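Local coordinates for protein NADP-dependent glyceraldehyde-3-phosphate dehydrogenase (Bacillus halodurans, PDB 3PRL) that probably catalyses the NADP-dependent, non-phosphorylating oxidation of glyceraldehyde 3-phosphate to 3-phosphoglycerate, as a member of the aldehyde dehydrogenase family, at residues V74-A79 with E200-A205; D82-R87 with D115-T120. All coordinates share one frame; numbering follows the deposited sequence. Where two conformers were deposited one is given.

Contact 1 (V74-A79 with E200-A205); sequences VDLLYA and EALADA
Ala79 and Ala205 set the spacing here and illustrate how alanine lets two backbones come close. Their CA atoms lie 5.4 Å apart, and each CA-CB bond points at the other segment, so that the two methyls meet with CB to CB at 3.9 Å. Ala205 CB also rests against the backbone of the first helix, 3.9 Å from the carbonyl carbon C of Ala79.

Beside this pair, Leu76 closes the gap with both branches of its side chain. With CG anti to the backbone N (chi1 178°), its fork reaches over to the other segment although its CB does not point there. CD1 settles over the last residue of the second segment, 3.7 Å from Ala205 O and 4.0 Å from Ala205 CB. CD2 takes the other direction and meets Leu202 CD2 at 4.1 Å, the two leucine side chains crossing at about a right angle. This part is wholly van der Waals packing, and both leucines are buried.

The polar positions lie off this seam. Asp204 is exposed, while Glu200 extends away from the first helix on the far side of its own. Only 179 Å² is buried in all, so the join is a small patch with a tight alanine end.

Leu76 and Leu202 both pack on Ala207 in the loop that follows, and Leu202 also touches Trp80 and Leu177, the latter on helix 167-178. Helix 192-204 links the parallel, paired strands 182-186 and 212-214 in a beta-alpha-beta crossover, and helix 70-86 packs here against the C-terminal end of that crossover helix, while its Leu77 leans on helices 167-178 and 103-124.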
ATOM      1  N   VAL D  74      -0.308  12.170  18.524  1.00 32.90           N
ATOM      2  CA  VAL D  74      -1.448  12.741  17.773  1.00 32.66           C
ATOM      3  C   VAL D  74      -2.423  13.573  18.622  1.00 32.92           C
ATOM      4  O   VAL D  74      -3.042  14.507  18.104  1.00 33.10           O
ATOM      5  CB  VAL D  74      -2.265  11.686  16.955  1.00 32.27           C
ATOM      6  CG1 VAL D  74      -1.345  10.673  16.309  1.00 33.48           C
ATOM      7  CG2 VAL D  74      -3.306  11.010  17.824  1.00 34.52           C
ATOM      8  N   ASP D  75      -2.577  13.225  19.901  1.00 33.00           N
ATOM      9  CA  ASP D  75      -3.501  13.943  20.774  1.00 33.46           C
ATOM     10  C   ASP D  75      -3.026  15.386  20.951  1.00 32.39           C
ATOM     11  O   ASP D  75      -3.842  16.295  21.038  1.00 32.35           O
ATOM     12  CB  ASP D  75      -3.644  13.267  22.140  1.00 35.49           C
ATOM     13  CG  ASP D  75      -4.280  11.872  22.059  1.00 39.41           C
ATOM     14  OD1 ASP D  75      -5.311  11.697  21.359  1.00 35.42           O
ATOM     15  OD2 ASP D  75      -3.743  10.952  22.723  1.00 35.80           O
ATOM     16  N   LEU D  76      -1.704  15.576  21.010  1.00 31.22           N
ATOM     17  CA  LEU D  76      -1.105  16.916  21.085  1.00 29.72           C
ATOM     18  C   LEU D  76      -1.429  17.735  19.842  1.00 27.96           C
ATOM     19  O   LEU D  76      -1.664  18.942  19.927  1.00 28.27           O
ATOM     20  CB  LEU D  76       0.414  16.852  21.308  1.00 29.41           C
ATOM     21  CG  LEU D  76       1.182  18.199  21.354  1.00 30.78           C
ATOM     22  CD1 LEU D  76       0.676  19.133  22.473  1.00 30.30           C
ATOM     23  CD2 LEU D  76       2.704  18.012  21.443  1.00 29.38           C
ATOM     24  N   LEU D  77      -1.445  17.080  18.693  1.00 26.42           N
ATOM     25  CA  LEU D  77      -1.755  17.759  17.447  1.00 25.91           C
ATOM     26  C   LEU D  77      -3.207  18.204  17.438  1.00 26.42           C
ATOM     27  O   LEU D  77      -3.469  19.370  17.200  1.00 26.04           O
ATOM     28  CB  LEU D  77      -1.403  16.897  16.222  1.00 24.43           C
ATOM     29  CG  LEU D  77      -0.008  17.106  15.622  1.00 22.63           C
ATOM     30  CD1 LEU D  77       1.124  16.807  16.607  1.00 24.25           C
ATOM     31  CD2 LEU D  77       0.169  16.283  14.330  1.00 23.38           C
ATOM     32  N   TYR D  78      -4.119  17.265  17.718  1.00 28.04           N
ATOM     33  CA  TYR D  78      -5.545  17.541  17.856  0.50 29.31           C
ATOM     34  C   TYR D  78      -5.754  18.759  18.758  1.00 29.67           C
ATOM     35  O   TYR D  78      -6.451  19.695  18.391  1.00 29.73           O
ATOM     36  CB  TYR D  78      -6.296  16.339  18.463  0.50 30.98           C
ATOM     37  CG  TYR D  78      -6.372  15.077  17.613  0.50 31.92           C
ATOM     38  CD1 TYR D  78      -6.216  15.124  16.235  0.50 29.92           C
ATOM     39  CD2 TYR D  78      -6.652  13.841  18.196  0.50 30.81           C
ATOM     40  CE1 TYR D  78      -6.300  13.978  15.459  0.50 30.88           C
ATOM     41  CE2 TYR D  78      -6.740  12.684  17.428  0.50 31.75           C
ATOM     42  CZ  TYR D  78      -6.559  12.761  16.057  0.50 29.77           C
ATOM     43  OH  TYR D  78      -6.643  11.624  15.281  0.50 30.70           O
ATOM     44  N   ALA D  79      -5.126  18.732  19.941  1.00 29.49           N
ATOM     45  CA  ALA D  79      -5.251  19.819  20.941  1.00 29.93           C
ATOM     46  C   ALA D  79      -4.769  21.160  20.411  1.00 29.33           C
ATOM     47  O   ALA D  79      -5.400  22.193  20.634  1.00 29.63           O
ATOM     48  CB  ALA D  79      -4.501  19.469  22.226  1.00 30.30           C
ATOM     49  N   GLU D 200       2.622  29.375  20.506  1.00 30.04           N
ATOM     50  CA  GLU D 200       1.991  29.560  21.806  1.00 31.13           C
ATOM     51  C   GLU D 200       0.839  28.585  22.048  1.00 31.63           C
ATOM     52  O   GLU D 200       0.740  27.982  23.121  1.00 31.94           O
ATOM     53  CB  GLU D 200       1.469  30.984  21.921  1.00 31.76           C
ATOM     54  CG  GLU D 200       2.538  32.005  22.261  1.00 34.74           C
ATOM     55  CD  GLU D 200       1.955  33.332  22.695  1.00 32.87           C
ATOM     56  OE1 GLU D 200       0.900  33.341  23.371  1.00 35.87           O
ATOM     57  OE2 GLU D 200       2.562  34.363  22.350  1.00 35.51           O
ATOM     58  N   ALA D 201      -0.037  28.471  21.049  1.00 32.04           N
ATOM     59  CA  ALA D 201      -1.159  27.531  21.085  1.00 33.23           C
ATOM     60  C   ALA D 201      -0.690  26.087  21.257  1.00 33.76           C
ATOM     61  O   ALA D 201      -1.364  25.302  21.898  1.00 34.88           O
ATOM     62  CB  ALA D 201      -2.032  27.678  19.828  1.00 32.28           C
ATOM     63  N   LEU D 202       0.476  25.752  20.706  1.00 34.06           N
ATOM     64  CA  LEU D 202       1.049  24.394  20.832  1.00 34.37           C
ATOM     65  C   LEU D 202       1.537  24.152  22.258  1.00 35.04           C
ATOM     66  O   LEU D 202       1.372  23.059  22.819  1.00 35.12           O
ATOM     67  CB  LEU D 202       2.215  24.218  19.853  1.00 34.06           C
ATOM     68  CG  LEU D 202       2.578  22.847  19.272  1.00 32.91           C
ATOM     69  CD1 LEU D 202       3.582  23.040  18.157  1.00 32.96           C
ATOM     70  CD2 LEU D 202       3.131  21.893  20.298  1.00 33.82           C
ATOM     71  N   ALA D 203       2.156  25.184  22.823  1.00 35.71           N
ATOM     72  CA  ALA D 203       2.589  25.202  24.215  1.00 36.77           C
ATOM     73  C   ALA D 203       1.401  25.090  25.166  1.00 37.90           C
ATOM     74  O   ALA D 203       1.435  24.299  26.105  1.00 38.49           O
ATOM     75  CB  ALA D 203       3.382  26.488  24.500  1.00 37.05           C
ATOM     76  N   ASP D 204       0.358  25.882  24.913  1.00 38.64           N
ATOM     77  CA  ASP D 204      -0.853  25.894  25.749  1.00 39.66           C
ATOM     78  C   ASP D 204      -1.635  24.580  25.582  1.00 39.32           C
ATOM     79  O   ASP D 204      -2.502  24.246  26.395  1.00 40.33           O
ATOM     80  CB  ASP D 204      -1.762  27.099  25.415  1.00 39.78           C
ATOM     81  CG  ASP D 204      -1.117  28.470  25.733  1.00 43.14           C
ATOM     82  OD1 ASP D 204      -0.042  28.540  26.378  1.00 40.50           O
ATOM     83  OD2 ASP D 204      -1.707  29.499  25.322  1.00 40.26           O
ATOM     84  N   ALA D 205      -1.319  23.852  24.515  1.00 37.86           N
ATOM     85  CA  ALA D 205      -1.917  22.548  24.225  1.00 36.68           C
ATOM     86  C   ALA D 205      -1.220  21.440  25.000  1.00 36.21           C
ATOM     87  O   ALA D 205      -1.693  20.298  25.025  1.00 36.50           O
ATOM     88  CB  ALA D 205      -1.856  22.264  22.723  1.00 35.17           C
TER

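Contact 2 (D82-R87 with D115-T120); sequences DLLEER and DIIRHT
Arg118 reaches across to Asp82 and Glu85, an example of one guanidinium serving several carboxylates along a helix pair.

The charged interactions form a network. Glu85 stretches out beyond CG and brings OE2 to 2.5 Å from Arg118 NH2. The separation is unusually short and doubtful; with an N-H···O angle of 129° the hydrogen bond is weak, and the carboxylate plane is turned 61° from that of the guanidinium. Asp82 OD1 comes to the guanidinium edge, in its plane, yet stands 3.7 Å from Arg118 NE, a long ion pair. From its own helix, one turn back, Asp115 offers OD1 to Arg118 NH1 at 3.3 Å, again a weak bond. Three acidic groups thus share one arginine, and its positive charge probably offsets the repulsion between Glu85 OE2 and Asp115 OD1, which lie 4.8 Å apart.

The apolar interaction lies deeper. Leu84 CD1 and Ile117 CD1 meet at 3.5 Å, close for two methyls, and their side chains cross at about a right angle. Leu84 also touches Met198 and Ala201 of helix 192-204, whereas Ile117 reaches Ala170 of helix 167-178.

Toward other copies of the protein, His119 O accepts a hydrogen bond from Arg126 of a third subunit, and the His119 ring meets Phe137 of a second.

The arrangement is an antiparallel helix pair: the axes of 82-86 and 115-120 approach to 10.3 Å, with 165° between their directions, and the apolar inner side is edged by a salt-bridge network that ties Asp82 and Glu85 of one helix to Arg118 and Asp115 of the other.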
ATOM      1  N   ASP D  82      -7.303  22.402  17.793  1.00 30.22           N
ATOM      2  CA  ASP D  82      -8.471  22.961  18.480  1.00 32.39           C
ATOM      3  C   ASP D  82      -8.218  24.391  18.958  1.00 32.72           C
ATOM      4  O   ASP D  82      -9.024  25.287  18.699  1.00 33.53           O
ATOM      5  CB  ASP D  82      -8.906  22.077  19.662  1.00 34.14           C
ATOM      6  CG  ASP D  82      -9.197  20.634  19.255  1.00 33.02           C
ATOM      7  OD1 ASP D  82      -9.170  20.305  18.049  1.00 33.27           O
ATOM      8  OD2 ASP D  82      -9.452  19.814  20.159  1.00 34.32           O
ATOM      9  N   LEU D  83      -7.102  24.594  19.651  1.00 32.46           N
ATOM     10  CA  LEU D  83      -6.750  25.914  20.161  1.00 33.42           C
ATOM     11  C   LEU D  83      -6.524  26.932  19.043  1.00 33.31           C
ATOM     12  O   LEU D  83      -6.843  28.096  19.218  1.00 33.90           O
ATOM     13  CB  LEU D  83      -5.522  25.865  21.088  1.00 33.37           C
ATOM     14  CG  LEU D  83      -5.517  25.008  22.363  1.00 37.41           C
ATOM     15  CD1 LEU D  83      -4.344  25.403  23.277  1.00 34.19           C
ATOM     16  CD2 LEU D  83      -6.835  25.054  23.144  1.00 34.65           C
ATOM     17  N   LEU D  84      -5.966  26.512  17.906  1.00 32.66           N
ATOM     18  CA  LEU D  84      -5.801  27.454  16.790  1.00 33.06           C
ATOM     19  C   LEU D  84      -7.172  27.905  16.257  1.00 34.46           C
ATOM     20  O   LEU D  84      -7.447  29.095  16.145  1.00 34.54           O
ATOM     21  CB  LEU D  84      -4.906  26.882  15.670  1.00 31.41           C
ATOM     22  CG  LEU D  84      -3.422  26.578  15.964  1.00 30.78           C
ATOM     23  CD1 LEU D  84      -2.735  25.790  14.827  1.00 30.37           C
ATOM     24  CD2 LEU D  84      -2.604  27.803  16.288  1.00 31.41           C
ATOM     25  N   GLU D  85      -8.036  26.941  15.969  1.00 35.93           N
ATOM     26  CA  GLU D  85      -9.405  27.187  15.514  1.00 37.78           C
ATOM     27  C   GLU D  85     -10.153  28.132  16.457  1.00 38.90           C
ATOM     28  O   GLU D  85     -10.790  29.094  16.015  1.00 38.75           O
ATOM     29  CB  GLU D  85     -10.114  25.846  15.444  1.00 39.05           C
ATOM     30  CG  GLU D  85     -11.539  25.846  14.983  1.00 44.82           C
ATOM     31  CD  GLU D  85     -11.970  24.429  14.681  1.00 39.32           C
ATOM     32  OE1 GLU D  85     -12.630  23.812  15.547  1.00 45.06           O
ATOM     33  OE2 GLU D  85     -11.594  23.914  13.608  1.00 43.97           O
ATOM     34  N   GLU D  86     -10.065  27.833  17.752  1.00 39.90           N
ATOM     35  CA  GLU D  86     -10.546  28.695  18.823  1.00 41.38           C
ATOM     36  C   GLU D  86     -10.022  30.133  18.701  1.00 41.12           C
ATOM     37  O   GLU D  86     -10.764  31.088  18.952  1.00 42.19           O
ATOM     38  CB  GLU D  86     -10.148  28.086  20.177  1.00 42.71           C
ATOM     39  CG  GLU D  86     -10.580  28.881  21.397  1.00 48.25           C
ATOM     40  CD  GLU D  86     -10.305  28.158  22.709  1.00 44.30           C
ATOM     41  OE1 GLU D  86     -10.608  26.946  22.812  1.00 48.62           O
ATOM     42  OE2 GLU D  86      -9.795  28.817  23.645  1.00 49.30           O
ATOM     43  N   ARG D  87      -8.755  30.285  18.323  1.00 39.79           N
ATOM     44  CA  ARG D  87      -8.139  31.614  18.200  1.00 39.55           C
ATOM     45  C   ARG D  87      -8.106  32.114  16.749  1.00 39.00           C
ATOM     46  O   ARG D  87      -7.226  32.899  16.364  1.00 38.75           O
ATOM     47  CB  ARG D  87      -6.741  31.626  18.839  1.00 39.22           C
ATOM     48  CG  ARG D  87      -6.780  31.337  20.336  1.00 38.70           C
ATOM     49  CD  ARG D  87      -5.439  30.919  20.917  1.00 39.70           C
ATOM     50  NE  ARG D  87      -5.588  30.434  22.294  1.00 39.13           N
ATOM     51  CZ  ARG D  87      -4.585  30.048  23.076  1.00 40.38           C
ATOM     52  NH1 ARG D  87      -3.334  30.087  22.643  1.00 38.72           N
ATOM     53  NH2 ARG D  87      -4.838  29.627  24.306  1.00 39.89           N
ATOM     54  N   ASP D 115      -6.968  22.318  10.070  1.00 23.99           N
ATOM     55  CA  ASP D 115      -7.392  21.240   9.196  1.00 23.96           C
ATOM     56  C   ASP D 115      -6.214  20.396   8.721  1.00 23.28           C
ATOM     57  O   ASP D 115      -6.331  19.164   8.662  1.00 23.50           O
ATOM     58  CB  ASP D 115      -8.167  21.785   8.005  1.00 24.29           C
ATOM     59  CG  ASP D 115      -9.542  22.309   8.389  1.00 28.52           C
ATOM     60  OD1 ASP D 115     -10.038  22.011   9.507  1.00 25.26           O
ATOM     61  OD2 ASP D 115     -10.135  23.014   7.553  1.00 25.06           O
ATOM     62  N   ILE D 116      -5.090  21.042   8.394  1.00 22.24           N
ATOM     63  CA  ILE D 116      -3.869  20.322   8.006  1.00 21.55           C
ATOM     64  C   ILE D 116      -3.254  19.553   9.174  1.00 22.27           C
ATOM     65  O   ILE D 116      -2.760  18.426   8.994  1.00 22.52           O
ATOM     66  CB  ILE D 116      -2.787  21.257   7.375  1.00 20.81           C
ATOM     67  CG1 ILE D 116      -3.168  21.642   5.946  1.00 21.43           C
ATOM     68  CG2 ILE D 116      -1.444  20.566   7.300  1.00 21.28           C
ATOM     69  CD1 ILE D 116      -2.660  23.047   5.542  1.00 20.82           C
ATOM     70  N   ILE D 117      -3.277  20.152  10.358  1.00 22.50           N
ATOM     71  CA  ILE D 117      -2.724  19.533  11.550  1.00 23.63           C
ATOM     72  C   ILE D 117      -3.533  18.285  11.962  1.00 24.56           C
ATOM     73  O   ILE D 117      -2.948  17.277  12.360  1.00 24.11           O
ATOM     74  CB  ILE D 117      -2.615  20.557  12.708  1.00 25.02           C
ATOM     75  CG1 ILE D 117      -1.561  21.628  12.373  1.00 24.47           C
ATOM     76  CG2 ILE D 117      -2.319  19.882  14.060  1.00 24.81           C
ATOM     77  CD1 ILE D 117      -1.694  22.869  13.184  1.00 25.46           C
ATOM     78  N   ARG D 118      -4.864  18.346  11.858  1.00 25.20           N
ATOM     79  CA  ARG D 118      -5.686  17.185  12.237  1.00 25.88           C
ATOM     80  C   ARG D 118      -5.496  16.025  11.267  1.00 24.38           C
ATOM     81  O   ARG D 118      -5.332  14.887  11.683  1.00 25.20           O
ATOM     82  CB  ARG D 118      -7.158  17.566  12.371  1.00 27.81           C
ATOM     83  CG  ARG D 118      -7.413  18.514  13.523  1.00 32.12           C
ATOM     84  CD  ARG D 118      -8.823  18.405  14.003  1.00 29.34           C
ATOM     85  NE  ARG D 118      -9.353  19.710  14.361  1.00 33.25           N
ATOM     86  CZ  ARG D 118      -9.977  20.514  13.510  1.00 30.06           C
ATOM     87  NH1 ARG D 118     -10.155  20.144  12.239  1.00 32.85           N
ATOM     88  NH2 ARG D 118     -10.430  21.689  13.933  1.00 33.81           N
ATOM     89  N   HIS D 119      -5.488  16.335   9.977  1.00 22.83           N
ATOM     90  CA  HIS D 119      -5.355  15.341   8.911  1.00 22.08           C
ATOM     91  C   HIS D 119      -3.985  14.677   8.884  1.00 21.58           C
ATOM     92  O   HIS D 119      -3.876  13.506   8.518  1.00 21.55           O
ATOM     93  CB  HIS D 119      -5.650  15.987   7.568  1.00 22.18           C
ATOM     94  CG  HIS D 119      -6.026  15.007   6.506  1.00 22.11           C
ATOM     95  ND1 HIS D 119      -7.334  14.681   6.224  1.00 22.16           N
ATOM     96  CD2 HIS D 119      -5.262  14.267   5.671  1.00 21.50           C
ATOM     97  CE1 HIS D 119      -7.361  13.790   5.252  1.00 21.98           C
ATOM     98  NE2 HIS D 119      -6.118  13.518   4.903  1.00 21.59           N
ATOM     99  N   THR D 120      -2.959  15.453   9.249  1.00 21.12           N
ATOM    100  CA  THR D 120      -1.581  15.010   9.455  1.00 20.30           C
ATOM    101  C   THR D 120      -1.499  14.049  10.639  1.00 19.93           C
ATOM    102  O   THR D 120      -0.834  13.006  10.558  1.00 19.28           O
ATOM    103  CB  THR D 120      -0.623  16.243   9.733  1.00 19.89           C
ATOM    104  OG1 THR D 120      -0.500  17.057   8.562  1.00 17.60           O
ATOM    105  CG2 THR D 120       0.758  15.806  10.135  1.00 17.72           C
TER

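In the fold
The two contacts lie about 9 Å apart, centre to centre, on the same side of the chain's centre, and share helix 70-86. Along the chain the order is 74-79, 82-87, 115-120 and 200-205, so contact 2, of shorter span, falls within the longer stretch of chain bridged by contact 1. They also touch directly: Asp204 OD2 forms a salt bridge with Arg87 NH1 at 3.2 Å, and Leu84 of the shared helix lies between helices 103-124 and 192-204, touching both. Helix 70-86 thereby joins helix 103-124, which faces other subunits, to helix 192-204 of a parallel-strand crossover, in packing away from the NADP-binding residues.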